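Local coordinates for protein NANS (YJHS), A 9-O-acetyl N-acetylneuraminic acid esterase (Escherichia coli O157:H7 EDL933, PDB 3PT5) that probably hydrolyses the 9-O-acetyl ester of 9-O-acetyl-N-acetylneuraminic acid, a mucosal sialic acid, as an esterase of the SGNH hydrolase superfamily, at residues A[39-42]-A[43-47]; A[149-152]-A[153-156]; A[251-254]-A[255-259]; A[302-305]-A[306-309]; A[320-323]-A[324-328]. All coordinates share one frame; numbering follows the deposited sequence. Where two conformers were deposited one is given.

How the contacts relate
Five local contacts follow one another along the chain, spread around the central mixed, largely parallel sheet of this SGNH hydrolase. Contacts 1, 2 and 4 lie mainly in loops, contact 3 at helix 247-253 and the residues after it, and contact 5 within helix 315-335. Contacts 1 and 5 are the closest pair, their centres about 17 Å apart; both touch helix 107-114, and Arg319, one residue before contact 5, reaches contact 1. Contact 4 belongs to the loop leading into helix 315-335. Contacts 1 and 3 lie on opposite sides of the chain's centre, their centres about 34 Å apart. The first four shape loops and turns around the sheet; contact 5 packs Phe326 on it.

Contact 1 (A[39-42]-A[43-47]); sequences LPLP and DREDA
Leu41 and Asp46 hold each other by two bonds running in opposite directions, and this is the tight part of the loop. The backbone N of Leu41 donates to Asp46 OD2 at 2.7 Å, meeting the carboxylate from above its plane. In return Asp46 N donates to Leu41 O at 3.0 Å. Arg44 N reaches Leu41 O as well, also at 3.0 Å, but from the opposite face of the carbonyl, so one oxygen is clasped between two amides. The bond from Arg44 closes a type I turn from Leu41 to Arg44; a second type I turn, Arg44 to Ala47, follows directly and brings Asp46 N back to Leu41 O. Ala47 CA makes a 3.1 Å CH...O contact with Pro42 O.

The other side is looser. Asp43 and Arg44 are exposed, and Glu45, bent at chi2 (85°), swings its carboxylate back over Leu41, with OE1 3.3 Å from Leu41 CD1. That oxygen is buried by the contact and has no polar partner in the model.

Asp46 has further partners: OD1 bonds His109 NE2, and OD2 forms a salt bridge with Arg319. The double turn, in the loop between strands 20-28 and 52-55, is thereby pinned to helix 107-114, which supplies His109 and Arg112 (to Ala47 O), and to helix 315-335, from which Arg319 also touches Leu41 and Glu45.

Contact 2 (A[149-152]-A[153-156]); sequences GASH and DACR
Ser151 and Asp153 meet on a type I beta turn, Ser151 to Ala154, that leads the chain off strand 149-150, the second strand of a small antiparallel hairpin with 144-145. The turn is closed in the usual way, Ala154 N donating to Ser151 O at 3.0 Å with an N-H...O angle of 165°.

The Asp153 side chain folds back across this turn. Asp153 CB starts 3.6 Å from His152 C. With chi1 at 67°, CG sits between the backbone N and the carbonyl carbon, which turns the carboxylate back toward Ser151; CG comes within 3.8 Å of Ser151 OG. At the tip, OD1 accepts a hydrogen bond from Ser151 OG at an OG-OD1 distance of 2.7 Å, and it also lies 3.2 Å from Ser151 CB. The serine thus bridges two parts of the chain: while donating to Asp153, its OG takes a hydrogen bond from Thr143 N, beside the hairpin's other strand.

On the inner side, away from this polar clasp, Ala150 CB and Ala154 CB pack at 4.0 Å, and Ala154 goes on to touch Pro162 and Leu163 of helix 162-176. His152 and Asp153 remain exposed, although both of their carbonyls are held, by Arg131 and Ser140 respectively. The serine hydroxyl approaches Asp153 OD1 from above the carboxylate plane, 36° out of it.

Contact 3 (A[251-254]-A[255-259]); sequences EAIY and GNYQN
Tyr254 and Tyr257 form a T-shaped pair, with the edge of Tyr257 directed at the face of Tyr254. The ring centroids are 5.3 Å apart and the planes stand at 83°. The closest approach is Tyr257 CD2 to Tyr254 CD1, 3.7 Å, while Tyr257 CE2 stands over the Tyr254 face toward its rim.

Tyr254 O is gripped twice. It accepts from Tyr257 N at 3.1 Å and, on the opposite face of the carbonyl, from Gln258 NE2 at 3.0 Å; the glutamine chain, extended beyond CG, reaches back to it. Gly255 lies between the two tyrosines in sequence and packs on the preceding turn: its N makes a weak bond to Glu251 O, and its CA comes within 3.2 Å of the same oxygen in a CH...O contact. A water accepts from Asn256 ND2 and donates to Ile253 O, bridging the segments.

Around this turn, following on from helix 247-253, helix 203-218 provides His203 and Phe207, the latter edge-to-face with Tyr257. The Tyr257 hydroxyl bonds Trp188 NE1 of strand 182-189 and Gln190 O just after it, and its ring also touches Phe267 of strand 265-268.

Contact 4 (A[302-305]-A[306-309]); sequences ENWT and TALR
Arg309 packs on Trp304 with its CD over the ring face and its guanidinium beyond the ring rim. One face of the guanidinium lies against the rim atom CE3, the closest contact being Arg309 CZ to Trp304 CE3 at 3.4 Å. CE3 stands over the centre of the guanidinium, whose plane is tilted 32° from that of the ring. NH1 lies 3.5 Å from Trp304 CZ3. Further back, CD makes a CH-pi contact with the six-membered ring, 4.1 Å from its centroid. Bends at chi2 and chi3 (-56° and -63°) curl the arginine back to the tryptophan.

On the same ring face Thr306 O lies toward the rim, 3.8 Å from Trp304 CD1. Ala307 CB is 4.2 Å from Trp304 CZ2.

In the second shell, Glu37 ties both halves of the loop together: OE1 forms a salt bridge with Arg309 NH2, and OE2 is bonded to Thr305 OG1. Ser296 O also accepts from Arg309 NH2. These partners hold the guanidinium beside the rim of the indole.

At this surface contact CD packs on the ring face, CE3 backs the guanidinium, and NH2 is bonded to Glu37 and Ser296 O. Glu37 would partly offset the positive charge at the edge of the indole.

Contact 5 (A[320-323]-A[324-328]); sequences GIIS and DRFVE
Ile322 O takes two donors: Phe326 N at 3.2 Å in a nearly straight bond (171°), and Arg325 N in a weak one. Arg325 N's main acceptor is Ile321 O, 2.9 Å away. One residue earlier, Asp324 N donates to Gly320 O, also at 2.9 Å, approaching almost end-on to the carbonyl. Apart from the weak one, these are i to i+4 bonds inside helix 315-335, which carries a wider, pi-type turn at 320-322.

Side chains align along the helix faces. Ile321 and Arg325 run side by side, Ile321 CD1 lying 3.7 Å from Arg325 CG, so the isoleucine packs on the aliphatic part of the arginine. Ile322 and Phe326 do likewise, with Ile322 CG2 4.1 Å from Phe326 CE1; the edge of the phenyl ring also meets Ile322 O, CD1 being 3.3 Å away. Phe326 goes on to touch Cys187 and Met189 of strand 182-189 and Val268 of strand 265-268, setting this helix face against the sheet.

The polar ends have partners both within the segment and beyond it. Arg325, bent at chi2 and chi3, sends NH1 to Glu328 OE1 in a 3.0 Å salt bridge lying in the guanidinium plane, and NH2 to Asp269. Asp324 OD1 pairs with Lys113, which also bonds Ser323 OG, itself bonded to Arg318 O. Arg325 is thus paired with two carboxylates, and Lys113 probably eases the repulsion between Gly320 O and the Asp324 carboxylate, whose OD2 is 3.4 Å from it.

Contact 1 (A[39-42]-A[43-47])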
loop_
_atom_site.group_PDB
_atom_site.type_symbol
_atom_site.label_atom_id
_atom_site.label_comp_id
_atom_site.label_asym_id
_atom_site.label_seq_id
_atom_site.Cartn_x
_atom_site.Cartn_y
_atom_site.Cartn_z
ATOM N N LEU A 39 1.243 16.196 7.549
ATOM C CA LEU A 39 2.335 16.697 6.713
ATOM C C LEU A 39 3.459 15.669 6.465
ATOM O O LEU A 39 3.898 15.018 7.396
ATOM C CB LEU A 39 2.925 17.928 7.411
ATOM C CG LEU A 39 3.844 18.834 6.586
ATOM C CD1 LEU A 39 3.105 19.447 5.369
ATOM C CD2 LEU A 39 4.380 19.911 7.500
ATOM N N PRO A 40 3.918 15.521 5.193
ATOM C CA PRO A 40 5.113 14.703 4.936
ATOM C C PRO A 40 6.348 15.309 5.582
ATOM O O PRO A 40 6.419 16.529 5.754
ATOM C CB PRO A 40 5.268 14.772 3.400
ATOM C CG PRO A 40 3.892 15.240 2.891
ATOM C CD PRO A 40 3.446 16.180 3.966
ATOM N N LEU A 41 7.314 14.465 5.938
ATOM C CA LEU A 41 8.488 14.942 6.644
ATOM C C LEU A 41 9.701 14.450 5.864
ATOM O O LEU A 41 10.377 13.522 6.303
ATOM C CB LEU A 41 8.511 14.395 8.089
ATOM C CG LEU A 41 7.361 14.824 8.998
ATOM C CD1 LEU A 41 7.357 14.073 10.320
ATOM C CD2 LEU A 41 7.465 16.316 9.207
ATOM N N PRO A 42 9.961 15.043 4.684
ATOM C CA PRO A 42 10.953 14.470 3.766
ATOM C C PRO A 42 12.401 14.531 4.247
ATOM O O PRO A 42 13.249 13.854 3.682
ATOM C CB PRO A 42 10.792 15.306 2.497
ATOM C CG PRO A 42 10.183 16.573 2.935
ATOM C CD PRO A 42 9.313 16.238 4.110
ATOM N N ASP A 43 12.686 15.323 5.270
ATOM C CA ASP A 43 14.051 15.364 5.814
ATOM C C ASP A 43 14.272 14.314 6.913
ATOM O O ASP A 43 15.399 14.104 7.386
ATOM C CB ASP A 43 14.363 16.768 6.354
ATOM C CG ASP A 43 14.570 17.796 5.245
ATOM O OD1 ASP A 43 15.012 17.412 4.141
ATOM O OD2 ASP A 43 14.284 18.993 5.472
ATOM N N ARG A 44 13.197 13.670 7.343
ATOM C CA ARG A 44 13.259 12.807 8.506
ATOM C C ARG A 44 12.688 11.451 8.166
ATOM O O ARG A 44 13.273 10.699 7.402
ATOM C CB ARG A 44 12.479 13.431 9.677
ATOM C CG ARG A 44 13.084 14.697 10.300
ATOM C CD ARG A 44 11.993 15.516 11.013
ATOM N NE ARG A 44 12.542 16.627 11.806
ATOM C CZ ARG A 44 12.893 17.814 11.306
ATOM N NH1 ARG A 44 12.769 18.063 10.006
ATOM N NH2 ARG A 44 13.376 18.761 12.108
ATOM N N GLU A 45 11.523 11.169 8.734
ATOM C CA GLU A 45 10.888 9.868 8.670
ATOM C C GLU A 45 10.415 9.547 7.253
ATOM O O GLU A 45 10.278 8.377 6.899
ATOM C CB GLU A 45 9.744 9.809 9.693
ATOM C CG GLU A 45 10.131 10.315 11.135
ATOM C CD GLU A 45 10.034 11.836 11.341
ATOM O OE1 GLU A 45 10.298 12.611 10.397
ATOM O OE2 GLU A 45 9.704 12.285 12.469
ATOM N N ASP A 46 10.176 10.577 6.432
ATOM C CA ASP A 46 9.777 10.329 5.026
ATOM C C ASP A 46 10.879 10.567 4.002
ATOM O O ASP A 46 10.584 10.750 2.828
ATOM C CB ASP A 46 8.534 11.125 4.596
ATOM C CG ASP A 46 7.364 10.961 5.546
ATOM O OD1 ASP A 46 7.288 9.941 6.269
ATOM O OD2 ASP A 46 6.519 11.867 5.583
ATOM N N ALA A 47 12.141 10.534 4.432
ATOM C CA ALA A 47 13.245 10.728 3.507
ATOM C C ALA A 47 13.358 9.553 2.533
ATOM O O ALA A 47 13.404 8.387 2.951
ATOM C CB ALA A 47 14.564 10.865 4.296
#

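Contact 2 (A[149-152]-A[153-156])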
loop_
_atom_site.group_PDB
_atom_site.type_symbol
_atom_site.label_atom_id
_atom_site.label_comp_id
_atom_site.label_asym_id
_atom_site.label_seq_id
_atom_site.Cartn_x
_atom_site.Cartn_y
_atom_site.Cartn_z
ATOM N N GLY A 149 -0.807 0.700 -17.746
ATOM C CA GLY A 149 -1.421 0.038 -16.585
ATOM C C GLY A 149 -2.884 0.343 -16.435
ATOM O O GLY A 149 -3.510 0.849 -17.377
ATOM N N ALA A 150 -3.444 0.034 -15.260
ATOM C CA ALA A 150 -4.890 0.223 -15.017
ATOM C C ALA A 150 -5.320 1.684 -15.172
ATOM O O ALA A 150 -4.582 2.585 -14.784
ATOM C CB ALA A 150 -5.267 -0.298 -13.633
ATOM N N SER A 151 -6.513 1.900 -15.754
ATOM C CA SER A 151 -7.057 3.239 -15.965
ATOM C C SER A 151 -7.375 3.882 -14.623
ATOM O O SER A 151 -7.588 3.176 -13.639
ATOM C CB SER A 151 -8.333 3.185 -16.829
ATOM O OG SER A 151 -9.363 2.365 -16.262
ATOM N N HIS A 152 -7.448 5.215 -14.609
ATOM C CA HIS A 152 -7.804 5.984 -13.402
ATOM C C HIS A 152 -9.087 5.487 -12.743
ATOM O O HIS A 152 -9.226 5.583 -11.516
ATOM C CB HIS A 152 -7.999 7.478 -13.719
ATOM C CG HIS A 152 -6.827 8.129 -14.382
ATOM N ND1 HIS A 152 -6.972 9.079 -15.375
ATOM C CD2 HIS A 152 -5.492 7.979 -14.198
ATOM C CE1 HIS A 152 -5.777 9.484 -15.772
ATOM N NE2 HIS A 152 -4.862 8.833 -15.073
ATOM N N ASP A 153 -10.018 4.980 -13.555
ATOM C CA ASP A 153 -11.321 4.518 -13.090
ATOM C C ASP A 153 -11.454 2.995 -12.861
ATOM O O ASP A 153 -12.559 2.479 -12.720
ATOM C CB ASP A 153 -12.439 5.035 -14.013
ATOM C CG ASP A 153 -12.386 4.436 -15.415
ATOM O OD1 ASP A 153 -11.278 4.203 -15.947
ATOM O OD2 ASP A 153 -13.463 4.211 -15.994
ATOM N N ALA A 154 -10.339 2.274 -12.793
ATOM C CA ALA A 154 -10.399 0.852 -12.468
ATOM C C ALA A 154 -10.565 0.718 -10.942
ATOM O O ALA A 154 -9.652 1.044 -10.187
ATOM C CB ALA A 154 -9.137 0.139 -12.958
ATOM N N CYS A 155 -11.735 0.252 -10.507
ATOM C CA CYS A 155 -12.080 0.221 -9.078
ATOM C C CYS A 155 -12.603 -1.122 -8.658
ATOM O O CYS A 155 -13.069 -1.282 -7.556
ATOM C CB CYS A 155 -13.169 1.253 -8.778
ATOM S SG CYS A 155 -12.704 2.948 -9.078
ATOM N N ARG A 156 -12.544 -2.101 -9.552
ATOM C CA ARG A 156 -13.059 -3.426 -9.253
ATOM C C ARG A 156 -11.932 -4.450 -9.140
ATOM O O ARG A 156 -11.216 -4.689 -10.102
ATOM C CB ARG A 156 -14.100 -3.854 -10.308
ATOM C CG ARG A 156 -14.750 -5.205 -10.015
ATOM C CD ARG A 156 -15.748 -5.076 -8.892
ATOM N NE ARG A 156 -16.916 -4.307 -9.306
ATOM C CZ ARG A 156 -18.159 -4.772 -9.271
ATOM N NH1 ARG A 156 -18.413 -5.977 -8.769
ATOM N NH2 ARG A 156 -19.159 -3.989 -9.684
#

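Contact 3 (A[251-254]-A[255-259])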
loop_
_atom_site.group_PDB
_atom_site.type_symbol
_atom_site.label_atom_id
_atom_site.label_comp_id
_atom_site.label_asym_id
_atom_site.label_seq_id
_atom_site.Cartn_x
_atom_site.Cartn_y
_atom_site.Cartn_z
ATOM N N GLU A 251 -16.292 -9.262 10.579
ATOM C CA GLU A 251 -16.044 -10.623 11.015
ATOM C C GLU A 251 -15.927 -11.572 9.808
ATOM O O GLU A 251 -15.045 -12.426 9.778
ATOM C CB GLU A 251 -17.185 -11.056 11.944
ATOM C CG GLU A 251 -17.124 -12.510 12.369
ATOM C CD GLU A 251 -17.807 -12.770 13.715
ATOM O OE1 GLU A 251 -18.988 -12.368 13.907
ATOM O OE2 GLU A 251 -17.143 -13.385 14.581
ATOM N N ALA A 252 -16.775 -11.384 8.794
ATOM C CA ALA A 252 -16.724 -12.238 7.604
ATOM C C ALA A 252 -15.499 -11.938 6.756
ATOM O O ALA A 252 -14.710 -12.840 6.414
ATOM C CB ALA A 252 -17.976 -12.099 6.787
ATOM N N ILE A 253 -15.307 -10.657 6.455
ATOM C CA ILE A 253 -14.261 -10.269 5.524
ATOM C C ILE A 253 -12.860 -10.359 6.111
ATOM O O ILE A 253 -11.965 -11.014 5.539
ATOM C CB ILE A 253 -14.553 -8.894 4.922
ATOM C CG1 ILE A 253 -15.835 -8.996 4.088
ATOM C CG2 ILE A 253 -13.331 -8.363 4.111
ATOM C CD1 ILE A 253 -16.322 -7.719 3.392
ATOM N N TYR A 254 -12.676 -9.704 7.253
ATOM C CA TYR A 254 -11.353 -9.666 7.865
ATOM C C TYR A 254 -11.078 -10.949 8.636
ATOM O O TYR A 254 -9.917 -11.349 8.789
ATOM C CB TYR A 254 -11.159 -8.392 8.708
ATOM C CG TYR A 254 -10.940 -7.173 7.826
ATOM C CD1 TYR A 254 -9.656 -6.686 7.589
ATOM C CD2 TYR A 254 -12.001 -6.528 7.205
ATOM C CE1 TYR A 254 -9.434 -5.596 6.757
ATOM C CE2 TYR A 254 -11.795 -5.431 6.349
ATOM C CZ TYR A 254 -10.508 -4.955 6.145
ATOM O OH TYR A 254 -10.275 -3.861 5.319
ATOM N N GLY A 255 -12.131 -11.642 9.052
ATOM C CA GLY A 255 -11.938 -12.953 9.671
ATOM C C GLY A 255 -11.341 -13.930 8.669
ATOM O O GLY A 255 -10.501 -14.772 9.027
ATOM N N ASN A 256 -11.708 -13.776 7.403
ATOM C CA ASN A 256 -11.188 -14.634 6.365
ATOM C C ASN A 256 -9.681 -14.447 6.124
ATOM O O ASN A 256 -9.018 -15.302 5.542
ATOM C CB ASN A 256 -11.970 -14.447 5.075
ATOM C CG ASN A 256 -11.548 -15.428 4.010
ATOM O OD1 ASN A 256 -11.621 -16.659 4.208
ATOM N ND2 ASN A 256 -11.128 -14.905 2.859
ATOM N N TYR A 257 -9.146 -13.315 6.552
ATOM C CA TYR A 257 -7.696 -13.084 6.471
ATOM C C TYR A 257 -6.953 -13.809 7.593
ATOM O O TYR A 257 -5.741 -13.983 7.511
ATOM C CB TYR A 257 -7.389 -11.597 6.568
ATOM C CG TYR A 257 -7.886 -10.775 5.392
ATOM C CD1 TYR A 257 -7.769 -11.235 4.075
ATOM C CD2 TYR A 257 -8.445 -9.520 5.595
ATOM C CE1 TYR A 257 -8.240 -10.463 2.989
ATOM C CE2 TYR A 257 -8.899 -8.742 4.531
ATOM C CZ TYR A 257 -8.795 -9.199 3.236
ATOM O OH TYR A 257 -9.268 -8.411 2.195
ATOM N N GLN A 258 -7.694 -14.203 8.628
ATOM C CA GLN A 258 -7.151 -14.836 9.836
ATOM C C GLN A 258 -7.396 -16.343 9.855
ATOM O O GLN A 258 -6.688 -17.094 10.535
ATOM C CB GLN A 258 -7.826 -14.235 11.075
ATOM C CG GLN A 258 -7.603 -12.759 11.253
ATOM C CD GLN A 258 -8.567 -12.106 12.240
ATOM O OE1 GLN A 258 -8.591 -12.448 13.422
ATOM N NE2 GLN A 258 -9.336 -11.124 11.756
ATOM N N ASN A 259 -8.432 -16.782 9.147
ATOM C CA ASN A 259 -8.807 -18.191 9.103
ATOM C C ASN A 259 -8.916 -18.696 7.673
ATOM O O ASN A 259 -9.782 -19.512 7.352
ATOM C CB ASN A 259 -10.139 -18.403 9.834
ATOM C CG ASN A 259 -10.061 -18.025 11.289
ATOM O OD1 ASN A 259 -9.238 -18.549 12.038
ATOM N ND2 ASN A 259 -10.915 -17.084 11.702
HETATM O O HOH W 1 -11.937 -12.078 2.823
#

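Contact 4 (A[302-305]-A[306-309])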
loop_
_atom_site.group_PDB
_atom_site.type_symbol
_atom_site.label_atom_id
_atom_site.label_comp_id
_atom_site.label_asym_id
_atom_site.label_seq_id
_atom_site.Cartn_x
_atom_site.Cartn_y
_atom_site.Cartn_z
ATOM N N GLU A 302 -11.904 21.543 1.274
ATOM C CA GLU A 302 -11.197 21.970 0.059
ATOM C C GLU A 302 -9.850 21.270 -0.180
ATOM O O GLU A 302 -9.273 21.389 -1.260
ATOM C CB GLU A 302 -10.981 23.478 0.104
ATOM C CG GLU A 302 -10.074 23.883 1.270
ATOM C CD GLU A 302 -10.190 25.330 1.633
ATOM O OE1 GLU A 302 -9.957 26.184 0.740
ATOM O OE2 GLU A 302 -10.502 25.597 2.817
ATOM N N ASN A 303 -9.340 20.561 0.833
ATOM C CA ASN A 303 -8.041 19.903 0.695
ATOM C C ASN A 303 -7.913 18.507 1.342
ATOM O O ASN A 303 -6.852 17.881 1.227
ATOM C CB ASN A 303 -6.914 20.840 1.159
ATOM C CG ASN A 303 -7.086 21.266 2.557
ATOM O OD1 ASN A 303 -7.204 20.428 3.458
ATOM N ND2 ASN A 303 -7.134 22.573 2.775
ATOM N N TRP A 304 -8.966 17.998 1.967
ATOM C CA TRP A 304 -8.833 16.668 2.598
ATOM C C TRP A 304 -9.246 15.569 1.624
ATOM O O TRP A 304 -9.705 15.871 0.525
ATOM C CB TRP A 304 -9.577 16.589 3.932
ATOM C CG TRP A 304 -11.081 16.701 3.916
ATOM C CD1 TRP A 304 -11.946 16.286 2.939
ATOM C CD2 TRP A 304 -11.889 17.173 4.987
ATOM N NE1 TRP A 304 -13.250 16.494 3.345
ATOM C CE2 TRP A 304 -13.238 17.045 4.594
ATOM C CE3 TRP A 304 -11.607 17.705 6.251
ATOM C CZ2 TRP A 304 -14.296 17.418 5.425
ATOM C CZ3 TRP A 304 -12.661 18.100 7.056
ATOM C CH2 TRP A 304 -13.978 17.969 6.633
ATOM N N THR A 305 -9.080 14.309 2.020
ATOM C CA THR A 305 -9.410 13.210 1.150
ATOM C C THR A 305 -10.922 13.036 1.248
ATOM O O THR A 305 -11.665 13.561 0.401
ATOM C CB THR A 305 -8.602 11.931 1.494
ATOM O OG1 THR A 305 -8.792 11.595 2.871
ATOM C CG2 THR A 305 -7.122 12.169 1.204
ATOM N N THR A 306 -11.357 12.429 2.341
ATOM C CA THR A 306 -12.716 11.979 2.525
ATOM C C THR A 306 -13.329 12.744 3.720
ATOM O O THR A 306 -12.628 13.022 4.705
ATOM C CB THR A 306 -12.660 10.442 2.746
ATOM O OG1 THR A 306 -12.449 9.769 1.481
ATOM C CG2 THR A 306 -13.892 9.925 3.445
ATOM N N ALA A 307 -14.615 13.110 3.640
ATOM C CA ALA A 307 -15.270 13.762 4.760
ATOM C C ALA A 307 -15.240 12.937 6.056
ATOM O O ALA A 307 -15.124 13.496 7.146
ATOM C CB ALA A 307 -16.703 14.177 4.386
ATOM N N LEU A 308 -15.316 11.608 5.934
ATOM C CA LEU A 308 -15.159 10.691 7.071
ATOM C C LEU A 308 -13.690 10.588 7.456
ATOM O O LEU A 308 -12.923 9.919 6.772
ATOM C CB LEU A 308 -15.683 9.292 6.699
ATOM C CG LEU A 308 -17.203 9.092 6.655
ATOM C CD1 LEU A 308 -17.566 7.709 6.092
ATOM C CD2 LEU A 308 -17.844 9.293 8.038
ATOM N N ARG A 309 -13.296 11.240 8.534
ATOM C CA ARG A 309 -11.858 11.351 8.869
ATOM C C ARG A 309 -11.276 10.047 9.393
ATOM O O ARG A 309 -10.153 9.681 9.037
ATOM C CB ARG A 309 -11.609 12.476 9.890
ATOM C CG ARG A 309 -12.363 13.815 9.609
ATOM C CD ARG A 309 -12.061 14.390 8.212
ATOM N NE ARG A 309 -10.640 14.750 8.011
ATOM C CZ ARG A 309 -10.020 15.779 8.610
ATOM N NH1 ARG A 309 -10.669 16.532 9.497
ATOM N NH2 ARG A 309 -8.743 16.038 8.343
#

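Contact 5 (A[320-323]-A[324-328])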
loop_
_atom_site.group_PDB
_atom_site.type_symbol
_atom_site.label_atom_id
_atom_site.label_comp_id
_atom_site.label_asym_id
_atom_site.label_seq_id
_atom_site.Cartn_x
_atom_site.Cartn_y
_atom_site.Cartn_z
ATOM N N GLY A 320 4.755 4.732 11.920
ATOM C CA GLY A 320 5.023 4.010 13.156
ATOM C C GLY A 320 4.496 2.584 13.165
ATOM O O GLY A 320 5.037 1.699 12.509
ATOM N N ILE A 321 3.433 2.364 13.927
ATOM C CA ILE A 321 2.994 1.006 14.225
ATOM C C ILE A 321 2.606 0.232 12.972
ATOM O O ILE A 321 2.818 -0.971 12.910
ATOM C CB ILE A 321 1.812 1.012 15.254
ATOM C CG1 ILE A 321 1.451 -0.412 15.714
ATOM C CG2 ILE A 321 0.567 1.707 14.674
ATOM C CD1 ILE A 321 2.578 -1.175 16.455
ATOM N N ILE A 322 2.038 0.904 11.963
ATOM C CA ILE A 322 1.574 0.118 10.787
ATOM C C ILE A 322 2.769 -0.494 10.055
ATOM O O ILE A 322 2.808 -1.691 9.763
ATOM C CB ILE A 322 0.729 0.972 9.820
ATOM C CG1 ILE A 322 -0.570 1.398 10.511
ATOM C CG2 ILE A 322 0.522 0.264 8.462
ATOM C CD1 ILE A 322 -1.332 2.419 9.766
ATOM N N SER A 323 3.780 0.321 9.772
ATOM C CA SER A 323 4.961 -0.205 9.118
ATOM C C SER A 323 5.757 -1.105 10.044
ATOM O O SER A 323 6.310 -2.081 9.569
ATOM C CB SER A 323 5.814 0.915 8.521
ATOM O OG SER A 323 6.003 1.924 9.489
ATOM N N ASP A 324 5.740 -0.836 11.359
ATOM C CA ASP A 324 6.370 -1.755 12.325
ATOM C C ASP A 324 5.789 -3.144 12.197
ATOM O O ASP A 324 6.527 -4.119 12.148
ATOM C CB ASP A 324 6.153 -1.288 13.768
ATOM C CG ASP A 324 7.031 -0.127 14.156
ATOM O OD1 ASP A 324 8.008 0.180 13.452
ATOM O OD2 ASP A 324 6.731 0.490 15.223
ATOM N N ARG A 325 4.455 -3.233 12.139
ATOM C CA ARG A 325 3.805 -4.546 12.256
ATOM C C ARG A 325 3.985 -5.339 10.962
ATOM O O ARG A 325 4.183 -6.571 10.993
ATOM C CB ARG A 325 2.330 -4.376 12.639
ATOM C CG ARG A 325 2.124 -3.940 14.068
ATOM C CD ARG A 325 2.511 -5.079 15.057
ATOM N NE ARG A 325 1.391 -5.997 15.302
ATOM C CZ ARG A 325 1.470 -7.217 15.856
ATOM N NH1 ARG A 325 2.632 -7.762 16.175
ATOM N NH2 ARG A 325 0.354 -7.918 16.047
ATOM N N PHE A 326 3.930 -4.664 9.815
ATOM C CA PHE A 326 4.247 -5.375 8.565
ATOM C C PHE A 326 5.657 -5.901 8.549
ATOM O O PHE A 326 5.862 -7.043 8.156
ATOM C CB PHE A 326 4.030 -4.492 7.331
ATOM C CG PHE A 326 2.603 -4.494 6.857
ATOM C CD1 PHE A 326 1.751 -3.435 7.169
ATOM C CD2 PHE A 326 2.116 -5.566 6.113
ATOM C CE1 PHE A 326 0.410 -3.454 6.765
ATOM C CE2 PHE A 326 0.773 -5.583 5.704
ATOM C CZ PHE A 326 -0.071 -4.532 6.049
ATOM N N VAL A 327 6.622 -5.059 8.937
ATOM C CA VAL A 327 8.015 -5.472 8.920
ATOM C C VAL A 327 8.236 -6.651 9.889
ATOM O O VAL A 327 8.934 -7.603 9.544
ATOM C CB VAL A 327 8.979 -4.287 9.169
ATOM C CG1 VAL A 327 10.414 -4.759 9.381
ATOM C CG2 VAL A 327 8.861 -3.291 7.969
ATOM N N GLU A 328 7.644 -6.595 11.075
ATOM C CA GLU A 328 7.737 -7.734 12.010
ATOM C C GLU A 328 7.217 -9.023 11.324
ATOM O O GLU A 328 7.829 -10.099 11.432
ATOM C CB GLU A 328 6.892 -7.477 13.255
ATOM C CG GLU A 328 7.349 -6.380 14.201
ATOM C CD GLU A 328 6.209 -5.978 15.165
ATOM O OE1 GLU A 328 5.397 -6.878 15.524
ATOM O OE2 GLU A 328 6.106 -4.769 15.531
#